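Local structure of protein kinase, putative (Bodo saltans, 6TLY) at residues Ser84-Lys87 / Leu88-Ser92. The protein is a kinetochore protein and putative serine/threonine kinase that probably binds ATP, this zinc-binding piece being its central domain. Residues are numbered along the deposited sequence; the frame is centred on the assembly and turned at random.
Sequences SQTK and LQYHS. With ZN (zinc ion), chain D; SO4 (sulfate ion), chain E.
The amides of Q85 and Q89, one helical turn apart, stack with their planes only 10° apart, Q89 NE2 lying 3.5 Å from Q85 CG; long chains ending in flat, uncharged amides suit this exposed face. Beside them a water donates to both T86 OG1 and Q89 OE1. Threonine serves two ways: its hydroxyl donates to sulfate O1 (2.6 Å), which T86 N also reaches, and its CG2, anti to its own N, lies alongside the phenol of Y90, 3.5 Å from OH. T86 O sits over one ring face. Q85 N binds sulfate O2 (2.9 Å). At the N-cap, serine's short hydroxyl turns back, chi1 67°, and S84 OG accepts from K87 N at 3.1 Å. Replacing this serine by alanine removes OG, and K87 N would probably be left without its capping acceptor. Q89 N to Q85 O (2.8 Å) is one of four successive i to i+4 bonds running to H91, whose NE2 binds zinc at 1.9 Å. Helix 85-93 is the helical half of a C2H2-type finger; C75 and C78, from the turn between strands 73-74 and 81-82, and C95 complete the site, while lysine's long chain lets K87 NZ hydrogen-bond to N33 OD1 and to D55 O, between strands 48-51 and 56-59.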
loop_
_atom_site.group_PDB
_atom_site.type_symbol
_atom_site.label_atom_id
_atom_site.label_comp_id
_atom_site.label_asym_id
_atom_site.label_seq_id
_atom_site.Cartn_x
_atom_site.Cartn_y
_atom_site.Cartn_z
ATOM N N SER A 84 3.849 1.746 8.302
ATOM C CA SER A 84 3.634 1.715 9.755
ATOM C C SER A 84 4.565 0.723 10.444
ATOM O O SER A 84 5.049 -0.219 9.822
ATOM C CB SER A 84 2.190 1.337 10.081
ATOM O OG SER A 84 1.922 -0.008 9.714
ATOM N N GLN A 85 4.758 0.912 11.750
ATOM C CA GLN A 85 5.547 -0.015 12.555
ATOM C C GLN A 85 4.798 -1.349 12.631
ATOM O O GLN A 85 5.432 -2.394 12.555
ATOM C CB GLN A 85 5.784 0.555 13.953
ATOM C CG GLN A 85 6.352 -0.478 14.911
ATOM C CD GLN A 85 6.894 0.159 16.140
ATOM O OE1 GLN A 85 8.082 0.416 16.226
ATOM N NE2 GLN A 85 6.031 0.430 17.099
ATOM N N THR A 86 3.468 -1.325 12.742
ATOM C CA THR A 86 2.679 -2.555 12.813
ATOM C C THR A 86 2.878 -3.435 11.566
ATOM O O THR A 86 3.076 -4.639 11.707
ATOM C CB THR A 86 1.198 -2.247 13.109
ATOM O OG1 THR A 86 1.116 -1.506 14.331
ATOM C CG2 THR A 86 0.375 -3.507 13.280
ATOM N N LYS A 87 2.871 -2.837 10.356
ATOM C CA LYS A 87 3.072 -3.617 9.130
ATOM C C LYS A 87 4.473 -4.129 9.013
ATOM O O LYS A 87 4.669 -5.277 8.616
ATOM C CB LYS A 87 2.650 -2.849 7.879
ATOM C CG LYS A 87 1.136 -2.778 7.799
ATOM C CD LYS A 87 0.656 -2.119 6.536
ATOM C CE LYS A 87 -0.827 -2.342 6.388
ATOM N NZ LYS A 87 -1.273 -2.001 5.032
ATOM N N LEU A 88 5.460 -3.327 9.434
ATOM C CA LEU A 88 6.852 -3.793 9.468
ATOM C C LEU A 88 6.973 -4.986 10.432
ATOM O O LEU A 88 7.622 -5.972 10.092
ATOM C CB LEU A 88 7.806 -2.657 9.914
ATOM C CG LEU A 88 9.255 -3.084 10.249
ATOM C CD1 LEU A 88 9.954 -3.608 8.999
ATOM C CD2 LEU A 88 10.038 -1.918 10.832
ATOM N N GLN A 89 6.346 -4.898 11.613
ATOM C CA GLN A 89 6.412 -5.975 12.601
ATOM C C GLN A 89 5.795 -7.282 12.091
ATOM O O GLN A 89 6.402 -8.329 12.289
ATOM C CB GLN A 89 5.810 -5.537 13.929
ATOM C CG GLN A 89 6.743 -4.563 14.659
ATOM C CD GLN A 89 6.093 -3.928 15.860
ATOM O OE1 GLN A 89 4.865 -3.879 15.975
ATOM N NE2 GLN A 89 6.907 -3.416 16.774
ATOM N N TYR A 90 4.656 -7.212 11.371
ATOM C CA TYR A 90 4.040 -8.420 10.791
ATOM C C TYR A 90 5.000 -9.035 9.768
ATOM O O TYR A 90 5.220 -10.240 9.799
ATOM C CB TYR A 90 2.707 -8.121 10.090
ATOM C CG TYR A 90 1.590 -7.632 10.978
ATOM C CD1 TYR A 90 1.499 -8.036 12.301
ATOM C CD2 TYR A 90 0.569 -6.842 10.469
ATOM C CE1 TYR A 90 0.451 -7.616 13.113
ATOM C CE2 TYR A 90 -0.474 -6.408 11.271
ATOM C CZ TYR A 90 -0.545 -6.818 12.587
ATOM O OH TYR A 90 -1.582 -6.367 13.373
ATOM N N HIS A 91 5.621 -8.207 8.906
ATOM C CA HIS A 91 6.580 -8.681 7.909
ATOM C C HIS A 91 7.795 -9.338 8.571
ATOM O O HIS A 91 8.190 -10.434 8.178
ATOM C CB HIS A 91 7.071 -7.498 7.023
ATOM C CG HIS A 91 8.273 -7.800 6.166
ATOM N ND1 HIS A 91 8.148 -8.438 4.943
ATOM C CD2 HIS A 91 9.587 -7.547 6.388
ATOM C CE1 HIS A 91 9.374 -8.528 4.454
ATOM N NE2 HIS A 91 10.273 -8.000 5.287
ATOM N N SER A 92 8.425 -8.625 9.514
ATOM C CA SER A 92 9.651 -9.024 10.191
ATOM C C SER A 92 9.567 -10.390 10.886
ATOM O O SER A 92 10.548 -11.129 10.893
ATOM C CB SER A 92 10.094 -7.935 11.164
ATOM O OG SER A 92 11.455 -8.105 11.520
HETATM ZN ZN ZN D . 12.207 -8.194 5.319
HETATM S S SO4 E . 1.962 2.276 13.879
HETATM O O1 SO4 E . 2.012 0.839 13.806
HETATM O O2 SO4 E . 3.116 2.864 13.163
HETATM O O3 SO4 E . 0.735 2.805 13.267
HETATM O O4 SO4 E . 1.926 2.615 15.302
HETATM O O HOH W 1 2.913 -1.828 16.503
#